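Local structure of response regulator receiver (Brucella melitensis biovar Abortus, 4G97) at residues P95-D109 / F123-S135. The protein probably acts as a phosphorylation-controlled response regulator of the PhyR family, joining a receiver domain to a sigma-factor-like domain. Numbering follows the deposited sequence.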
ATOM      1  N   PRO A  95      -7.372 -13.709  -0.645  1.00 49.54           N
ATOM      2  CA  PRO A  95      -6.367 -13.751  -1.729  1.00 48.31           C
ATOM      3  C   PRO A  95      -5.613 -12.422  -1.854  1.00 48.68           C
ATOM      4  O   PRO A  95      -4.434 -12.422  -2.181  1.00 47.19           O
ATOM      5  CB  PRO A  95      -7.201 -14.052  -2.986  1.00 50.21           C
ATOM      6  CG  PRO A  95      -8.504 -14.544  -2.487  1.00 54.63           C
ATOM      7  CD  PRO A  95      -8.735 -13.806  -1.205  1.00 50.56           C
ATOM      8  N   ARG A  96      -6.285 -11.293  -1.555  1.00 44.48           N
ATOM      9  CA  ARG A  96      -5.646  -9.967  -1.569  1.00 42.96           C
ATOM     10  C   ARG A  96      -4.645  -9.853  -0.418  1.00 45.13           C
ATOM     11  O   ARG A  96      -3.563  -9.319  -0.624  1.00 43.72           O
ATOM     12  CB  ARG A  96      -6.674  -8.830  -1.585  1.00 40.49           C
ATOM     13  CG  ARG A  96      -7.331  -8.727  -2.949  1.00 43.46           C
ATOM     14  CD  ARG A  96      -8.269  -7.556  -3.101  1.00 47.17           C
ATOM     15  NE  ARG A  96      -8.742  -7.466  -4.487  1.00 47.01           N
ATOM     16  CZ  ARG A  96      -8.140  -6.786  -5.454  1.00 51.40           C
ATOM     17  NH1 ARG A  96      -7.037  -6.087  -5.201  1.00 39.67           N
ATOM     18  NH2 ARG A  96      -8.647  -6.782  -6.683  1.00 40.09           N
ATOM     19  N   GLN A  97      -4.953 -10.466   0.749  1.00 41.65           N
ATOM     20  CA  GLN A  97      -4.034 -10.529   1.897  1.00 41.16           C
ATOM     21  C   GLN A  97      -2.794 -11.336   1.512  1.00 44.47           C
ATOM     22  O   GLN A  97      -1.676 -10.928   1.816  1.00 42.92           O
ATOM     23  CB  GLN A  97      -4.705 -11.211   3.093  1.00 42.60           C
ATOM     24  CG  GLN A  97      -5.855 -10.424   3.689  1.00 52.30           C
ATOM     25  CD  GLN A  97      -6.420 -11.086   4.912  1.00 62.16           C
ATOM     26  OE1 GLN A  97      -5.691 -11.565   5.781  1.00 52.42           O
ATOM     27  NE2 GLN A  97      -7.739 -11.083   5.020  1.00 55.03           N
ATOM     28  N   ALA A  98      -3.001 -12.466   0.801  1.00 40.41           N
ATOM     29  CA  ALA A  98      -1.929 -13.355   0.390  1.00 39.28           C
ATOM     30  C   ALA A  98      -0.969 -12.654  -0.566  1.00 41.55           C
ATOM     31  O   ALA A  98       0.244 -12.663  -0.336  1.00 41.41           O
ATOM     32  CB  ALA A  98      -2.514 -14.627  -0.229  1.00 40.07           C
ATOM     33  N   PHE A  99      -1.507 -11.988  -1.600  1.00 36.59           N
ATOM     34  CA  PHE A  99      -0.695 -11.265  -2.579  1.00 35.75           C
ATOM     35  C   PHE A  99       0.049 -10.098  -1.934  1.00 36.42           C
ATOM     36  O   PHE A  99       1.234  -9.878  -2.241  1.00 36.46           O
ATOM     37  CB  PHE A  99      -1.568 -10.784  -3.755  1.00 38.35           C
ATOM     38  CG  PHE A  99      -0.776 -10.561  -5.023  1.00 40.41           C
ATOM     39  CD1 PHE A  99      -0.598 -11.591  -5.941  1.00 44.10           C
ATOM     40  CD2 PHE A  99      -0.204  -9.325  -5.298  1.00 42.69           C
ATOM     41  CE1 PHE A  99       0.162 -11.391  -7.100  1.00 44.74           C
ATOM     42  CE2 PHE A  99       0.549  -9.125  -6.461  1.00 45.82           C
ATOM     43  CZ  PHE A  99       0.719 -10.157  -7.357  1.00 44.01           C
ATOM     44  N   LEU A 100      -0.619  -9.378  -1.002  1.00 30.57           N
ATOM     45  CA  LEU A 100       0.001  -8.249  -0.304  1.00 29.84           C
ATOM     46  C   LEU A 100       1.208  -8.719   0.515  1.00 32.92           C
ATOM     47  O   LEU A 100       2.266  -8.115   0.411  1.00 33.02           O
ATOM     48  CB  LEU A 100      -1.000  -7.464   0.565  1.00 29.99           C
ATOM     49  CG  LEU A 100      -2.041  -6.577  -0.178  1.00 35.73           C
ATOM     50  CD1 LEU A 100      -2.926  -5.876   0.809  1.00 35.14           C
ATOM     51  CD2 LEU A 100      -1.374  -5.507  -1.051  1.00 39.58           C
ATOM     52  N   LEU A 101       1.073  -9.829   1.250  1.00 28.89           N
ATOM     53  CA  LEU A 101       2.156 -10.400   2.075  1.00 29.55           C
ATOM     54  C   LEU A 101       3.400 -10.736   1.287  1.00 35.46           C
ATOM     55  O   LEU A 101       4.506 -10.550   1.791  1.00 34.69           O
ATOM     56  CB  LEU A 101       1.678 -11.644   2.863  1.00 29.44           C
ATOM     57  CG  LEU A 101       0.688 -11.384   4.006  1.00 33.25           C
ATOM     58  CD1 LEU A 101       0.023 -12.669   4.439  1.00 32.85           C
ATOM     59  CD2 LEU A 101       1.345 -10.646   5.170  1.00 32.96           C
ATOM     60  N   VAL A 102       3.226 -11.240   0.056  1.00 34.75           N
ATOM     61  CA  VAL A 102       4.345 -11.588  -0.806  1.00 35.84           C
ATOM     62  C   VAL A 102       4.822 -10.397  -1.640  1.00 39.12           C
ATOM     63  O   VAL A 102       5.991 -10.034  -1.538  1.00 38.39           O
ATOM     64  CB  VAL A 102       4.131 -12.894  -1.643  1.00 41.29           C
ATOM     65  CG1 VAL A 102       4.034 -14.119  -0.741  1.00 41.42           C
ATOM     66  CG2 VAL A 102       2.900 -12.804  -2.530  1.00 41.77           C
ATOM     67  N   ALA A 103       3.924  -9.773  -2.444  1.00 36.88           N
ATOM     68  CA  ALA A 103       4.282  -8.657  -3.342  1.00 36.28           C
ATOM     69  C   ALA A 103       4.630  -7.381  -2.631  1.00 37.58           C
ATOM     70  O   ALA A 103       5.551  -6.691  -3.066  1.00 38.77           O
ATOM     71  CB  ALA A 103       3.171  -8.395  -4.339  1.00 37.22           C
ATOM     72  N   VAL A 104       3.917  -7.038  -1.546  1.00 31.01           N
ATOM     73  CA  VAL A 104       4.253  -5.787  -0.847  1.00 28.71           C
ATOM     74  C   VAL A 104       5.143  -6.023   0.367  1.00 32.99           C
ATOM     75  O   VAL A 104       6.095  -5.279   0.572  1.00 33.72           O
ATOM     76  CB  VAL A 104       2.988  -4.971  -0.473  1.00 29.60           C
ATOM     77  CG1 VAL A 104       3.348  -3.647   0.214  1.00 27.65           C
ATOM     78  CG2 VAL A 104       2.094  -4.736  -1.691  1.00 28.51           C
ATOM     79  N   GLU A 105       4.788  -6.996   1.204  1.00 28.88           N
ATOM     80  CA  GLU A 105       5.468  -7.228   2.478  1.00 29.31           C
ATOM     81  C   GLU A 105       6.829  -7.940   2.468  1.00 36.17           C
ATOM     82  O   GLU A 105       7.533  -7.917   3.477  1.00 36.85           O
ATOM     83  CB  GLU A 105       4.492  -7.752   3.559  1.00 30.03           C
ATOM     84  CG  GLU A 105       3.346  -6.780   3.865  1.00 33.49           C
ATOM     85  CD  GLU A 105       3.761  -5.359   4.222  1.00 40.31           C
ATOM     86  OE1 GLU A 105       4.628  -5.191   5.107  1.00 27.99           O
ATOM     87  OE2 GLU A 105       3.249  -4.411   3.587  1.00 34.80           O
ATOM     88  N   GLY A 106       7.210  -8.508   1.340  1.00 34.60           N
ATOM     89  CA  GLY A 106       8.503  -9.178   1.220  1.00 35.93           C
ATOM     90  C   GLY A 106       8.646 -10.552   1.857  1.00 40.82           C
ATOM     91  O   GLY A 106       9.775 -11.022   2.038  1.00 43.33           O
ATOM     92  N   PHE A 107       7.534 -11.215   2.192  1.00 35.59           N
ATOM     93  CA  PHE A 107       7.547 -12.573   2.743  1.00 35.39           C
ATOM     94  C   PHE A 107       7.561 -13.588   1.595  1.00 43.02           C
ATOM     95  O   PHE A 107       6.882 -13.381   0.589  1.00 41.25           O
ATOM     96  CB  PHE A 107       6.298 -12.857   3.610  1.00 36.28           C
ATOM     97  CG  PHE A 107       6.198 -12.072   4.902  1.00 36.70           C
ATOM     98  CD1 PHE A 107       7.031 -12.364   5.981  1.00 37.90           C
ATOM     99  CD2 PHE A 107       5.254 -11.053   5.047  1.00 36.24           C
ATOM    100  CE1 PHE A 107       6.943 -11.622   7.175  1.00 38.39           C
ATOM    101  CE2 PHE A 107       5.183 -10.300   6.231  1.00 37.18           C
ATOM    102  CZ  PHE A 107       6.019 -10.595   7.291  1.00 35.65           C
ATOM    103  N   ASN A 108       8.288 -14.718   1.759  1.00 42.17           N
ATOM    104  CA  ASN A 108       8.212 -15.776   0.748  1.00 41.97           C
ATOM    105  C   ASN A 108       6.880 -16.481   1.018  1.00 46.78           C
ATOM    106  O   ASN A 108       6.251 -16.213   2.056  1.00 44.96           O
ATOM    107  CB  ASN A 108       9.417 -16.741   0.795  1.00 42.60           C
ATOM    108  CG  ASN A 108       9.661 -17.475   2.097  1.00 60.09           C
ATOM    109  OD1 ASN A 108       8.784 -18.156   2.654  1.00 52.09           O
ATOM    110  ND2 ASN A 108      10.905 -17.442   2.546  1.00 55.64           N
ATOM    111  N   ASP A 109       6.441 -17.355   0.096  1.00 45.26           N
ATOM    112  CA  ASP A 109       5.174 -18.070   0.188  1.00 46.20           C
ATOM    113  C   ASP A 109       4.980 -18.857   1.490  1.00 51.99           C
ATOM    114  O   ASP A 109       3.872 -18.884   2.024  1.00 51.60           O
ATOM    115  CB  ASP A 109       4.993 -18.968  -1.044  1.00 48.86           C
ATOM    116  CG  ASP A 109       4.920 -18.218  -2.363  1.00 66.82           C
ATOM    117  OD1 ASP A 109       5.670 -17.223  -2.529  1.00 68.36           O
ATOM    118  OD2 ASP A 109       4.151 -18.651  -3.248  1.00 75.18           O
ATOM    119  N   PHE A 123      -2.246 -21.981  -0.044  1.00 63.01           N
ATOM    120  CA  PHE A 123      -1.699 -20.648  -0.263  1.00 62.07           C
ATOM    121  C   PHE A 123      -1.436 -20.408  -1.757  1.00 66.57           C
ATOM    122  O   PHE A 123      -1.704 -19.312  -2.247  1.00 66.63           O
ATOM    123  CB  PHE A 123      -0.434 -20.411   0.583  1.00 62.74           C
ATOM    124  CG  PHE A 123       0.136 -19.026   0.408  1.00 62.79           C
ATOM    125  CD1 PHE A 123      -0.406 -17.943   1.092  1.00 64.29           C
ATOM    126  CD2 PHE A 123       1.188 -18.794  -0.474  1.00 63.70           C
ATOM    127  CE1 PHE A 123       0.098 -16.659   0.902  1.00 64.56           C
ATOM    128  CE2 PHE A 123       1.678 -17.502  -0.677  1.00 65.94           C
ATOM    129  CZ  PHE A 123       1.129 -16.444   0.010  1.00 63.63           C
ATOM    130  N   GLY A 124      -0.929 -21.430  -2.447  1.00 63.06           N
ATOM    131  CA  GLY A 124      -0.659 -21.401  -3.884  1.00 62.98           C
ATOM    132  C   GLY A 124      -1.894 -21.151  -4.732  1.00 67.24           C
ATOM    133  O   GLY A 124      -1.808 -20.495  -5.775  1.00 66.41           O
ATOM    134  N   ARG A 125      -3.054 -21.663  -4.277  1.00 65.00           N
ATOM    135  CA  ARG A 125      -4.348 -21.504  -4.942  1.00 65.41           C
ATOM    136  C   ARG A 125      -4.898 -20.121  -4.628  1.00 70.72           C
ATOM    137  O   ARG A 125      -5.465 -19.464  -5.506  1.00 71.41           O
ATOM    138  CB  ARG A 125      -5.324 -22.576  -4.470  1.00 66.09           C
ATOM    139  N   LEU A 126      -4.707 -19.676  -3.370  1.00 66.35           N
ATOM    140  CA  LEU A 126      -5.107 -18.366  -2.850  1.00 65.19           C
ATOM    141  C   LEU A 126      -4.335 -17.277  -3.623  1.00 65.20           C
ATOM    142  O   LEU A 126      -4.916 -16.266  -4.002  1.00 64.43           O
ATOM    143  CB  LEU A 126      -4.761 -18.330  -1.351  1.00 65.35           C
ATOM    144  CG  LEU A 126      -5.631 -17.509  -0.417  1.00 70.56           C
ATOM    145  CD1 LEU A 126      -7.049 -18.080  -0.305  1.00 70.59           C
ATOM    146  CD2 LEU A 126      -5.003 -17.468   0.961  1.00 73.19           C
ATOM    147  N   LEU A 127      -3.053 -17.544  -3.923  1.00 59.81           N
ATOM    148  CA  LEU A 127      -2.170 -16.667  -4.680  1.00 59.19           C
ATOM    149  C   LEU A 127      -2.543 -16.599  -6.164  1.00 66.15           C
ATOM    150  O   LEU A 127      -2.402 -15.529  -6.756  1.00 66.70           O
ATOM    151  CB  LEU A 127      -0.701 -17.077  -4.483  1.00 58.38           C
ATOM    152  CG  LEU A 127       0.353 -15.980  -4.610  1.00 61.95           C
ATOM    153  CD1 LEU A 127       0.147 -14.875  -3.584  1.00 61.27           C
ATOM    154  CD2 LEU A 127       1.746 -16.553  -4.477  1.00 64.13           C
ATOM    155  N   SER A 128      -3.033 -17.718  -6.762  1.00 63.49           N
ATOM    156  CA  SER A 128      -3.469 -17.769  -8.170  1.00 63.42           C
ATOM    157  C   SER A 128      -4.772 -16.968  -8.377  1.00 66.24           C
ATOM    158  O   SER A 128      -4.884 -16.224  -9.359  1.00 65.37           O
ATOM    159  CB  SER A 128      -3.644 -19.215  -8.641  1.00 67.33           C
ATOM    160  OG  SER A 128      -2.787 -19.511  -9.736  1.00 74.02           O
ATOM    161  N   THR A 129      -5.742 -17.114  -7.434  1.00 62.08           N
ATOM    162  CA  THR A 129      -7.031 -16.400  -7.406  1.00 61.77           C
ATOM    163  C   THR A 129      -6.745 -14.889  -7.310  1.00 64.69           C
ATOM    164  O   THR A 129      -7.445 -14.086  -7.939  1.00 64.17           O
ATOM    165  CB  THR A 129      -7.883 -16.871  -6.208  1.00 69.71           C
ATOM    166  OG1 THR A 129      -7.933 -18.295  -6.186  1.00 74.01           O
ATOM    167  CG2 THR A 129      -9.304 -16.315  -6.233  1.00 68.62           C
ATOM    168  N   ALA A 130      -5.701 -14.529  -6.524  1.00 59.96           N
ATOM    169  CA  ALA A 130      -5.226 -13.163  -6.315  1.00 59.65           C
ATOM    170  C   ALA A 130      -4.565 -12.640  -7.578  1.00 62.75           C
ATOM    171  O   ALA A 130      -4.989 -11.606  -8.091  1.00 61.25           O
ATOM    172  CB  ALA A 130      -4.233 -13.124  -5.167  1.00 60.41           C
ATOM    173  N   SER A 131      -3.559 -13.381  -8.110  1.00 60.26           N
ATOM    174  CA  SER A 131      -2.831 -13.013  -9.327  1.00 60.69           C
ATOM    175  C   SER A 131      -3.756 -12.658 -10.498  1.00 64.49           C
ATOM    176  O   SER A 131      -3.464 -11.709 -11.221  1.00 63.90           O
ATOM    177  CB  SER A 131      -1.827 -14.090  -9.721  1.00 64.75           C
ATOM    178  OG  SER A 131      -0.659 -13.479 -10.245  1.00 74.43           O
ATOM    179  N   GLY A 132      -4.885 -13.368 -10.616  1.00 60.75           N
ATOM    180  CA  GLY A 132      -5.902 -13.123 -11.634  1.00 60.25           C
ATOM    181  C   GLY A 132      -6.665 -11.832 -11.396  1.00 63.16           C
ATOM    182  O   GLY A 132      -6.853 -11.038 -12.326  1.00 62.63           O
ATOM    183  N   GLU A 133      -7.117 -11.620 -10.143  1.00 58.51           N
ATOM    184  CA  GLU A 133      -7.831 -10.406  -9.725  1.00 57.74           C
ATOM    185  C   GLU A 133      -6.914  -9.192  -9.856  1.00 58.12           C
ATOM    186  O   GLU A 133      -7.282  -8.232 -10.515  1.00 57.93           O
ATOM    187  CB  GLU A 133      -8.289 -10.529  -8.269  1.00 59.38           C
ATOM    188  CG  GLU A 133      -9.732 -10.942  -8.088  1.00 73.09           C
ATOM    189  CD  GLU A 133     -10.046 -11.278  -6.643  1.00 98.45           C
ATOM    190  OE1 GLU A 133     -10.185 -10.335  -5.828  1.00 94.30           O
ATOM    191  OE2 GLU A 133     -10.105 -12.486  -6.318  1.00 89.83           O
ATOM    192  N   ILE A 134      -5.710  -9.255  -9.248  1.00 52.48           N
ATOM    193  CA  ILE A 134      -4.707  -8.186  -9.236  1.00 51.01           C
ATOM    194  C   ILE A 134      -4.197  -7.821 -10.630  1.00 52.58           C
ATOM    195  O   ILE A 134      -3.947  -6.644 -10.872  1.00 50.70           O
ATOM    196  CB  ILE A 134      -3.588  -8.461  -8.168  1.00 54.14           C
ATOM    197  CG1 ILE A 134      -4.067  -8.111  -6.736  1.00 54.72           C
ATOM    198  CG2 ILE A 134      -2.272  -7.726  -8.459  1.00 54.50           C
ATOM    199  CD1 ILE A 134      -4.862  -9.145  -5.980  1.00 57.57           C
ATOM    200  N   SER A 135      -4.062  -8.811 -11.551  1.00 49.95           N
ATOM    201  CA  SER A 135      -3.589  -8.569 -12.929  1.00 50.20           C
ATOM    202  C   SER A 135      -4.677  -7.964 -13.828  1.00 54.26           C
ATOM    203  O   SER A 135      -4.366  -7.401 -14.883  1.00 55.22           O
ATOM    204  CB  SER A 135      -3.038  -9.848 -13.549  1.00 51.00           C
TER
HETATM  205  O   HOH W   1      -7.391  -5.504  -9.439  1.00 49.26           O
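Phe99 and Leu127 interlock as reciprocal knobs where helix 95-104 crosses helix 123-135 at nearly a right angle (-92°), the axes 8.0 Å apart. Phe99 sits among Leu127, Ala130, Ser131 and Ile134; with CG anti to the backbone N (chi1 -156°), its ring receives Ile134 CG2 over one face, a CH-pi contact 4.1 Å from the ring centroid. In return Leu127 enters a hole formed by Ala98, Phe99, Val102 and Asp109, its CD1 meeting Val102 CG2 tip to tip at 3.6 Å while CD2 lies against the Asp109 carboxylate. Phe123 extends this apolar seam: Ala98 CB touches its CE1 at 3.5 Å, and Val102 CG1 approaches the ring edge. The backbone oxygen of Asp109 lies over one face of the Phe123 ring, displaced toward the rim, 3.7 Å from CD2. The backbones come nearest at Pro95 and Ala130, whose CA atoms are 4.8 Å apart; the small Ala130 side chain packs its CB against Pro95 CB.

Next to this, at the end of the interface away from Phe123, the Arg96 side chain, extended from CG to NE, carries its guanidinium past Ile134, whose CD1 lies over one face. Arg96 NE makes a weak, bent salt bridge to Glu133 OE1 (3.5 Å), and a water joins Arg96 NH2 to Glu133 O. The stronger polar partner of Arg96 is Ser251 of helix 243-265, to which NH1 hydrogen-bonds, as it does to Gln252; that helix also packs on Phe99 and Ile134. Within the sigma-like domain, the near-perpendicular pair is thus held mainly by interlocking apolar side chains, with Arg96 linking its polar margin to helix 243-265.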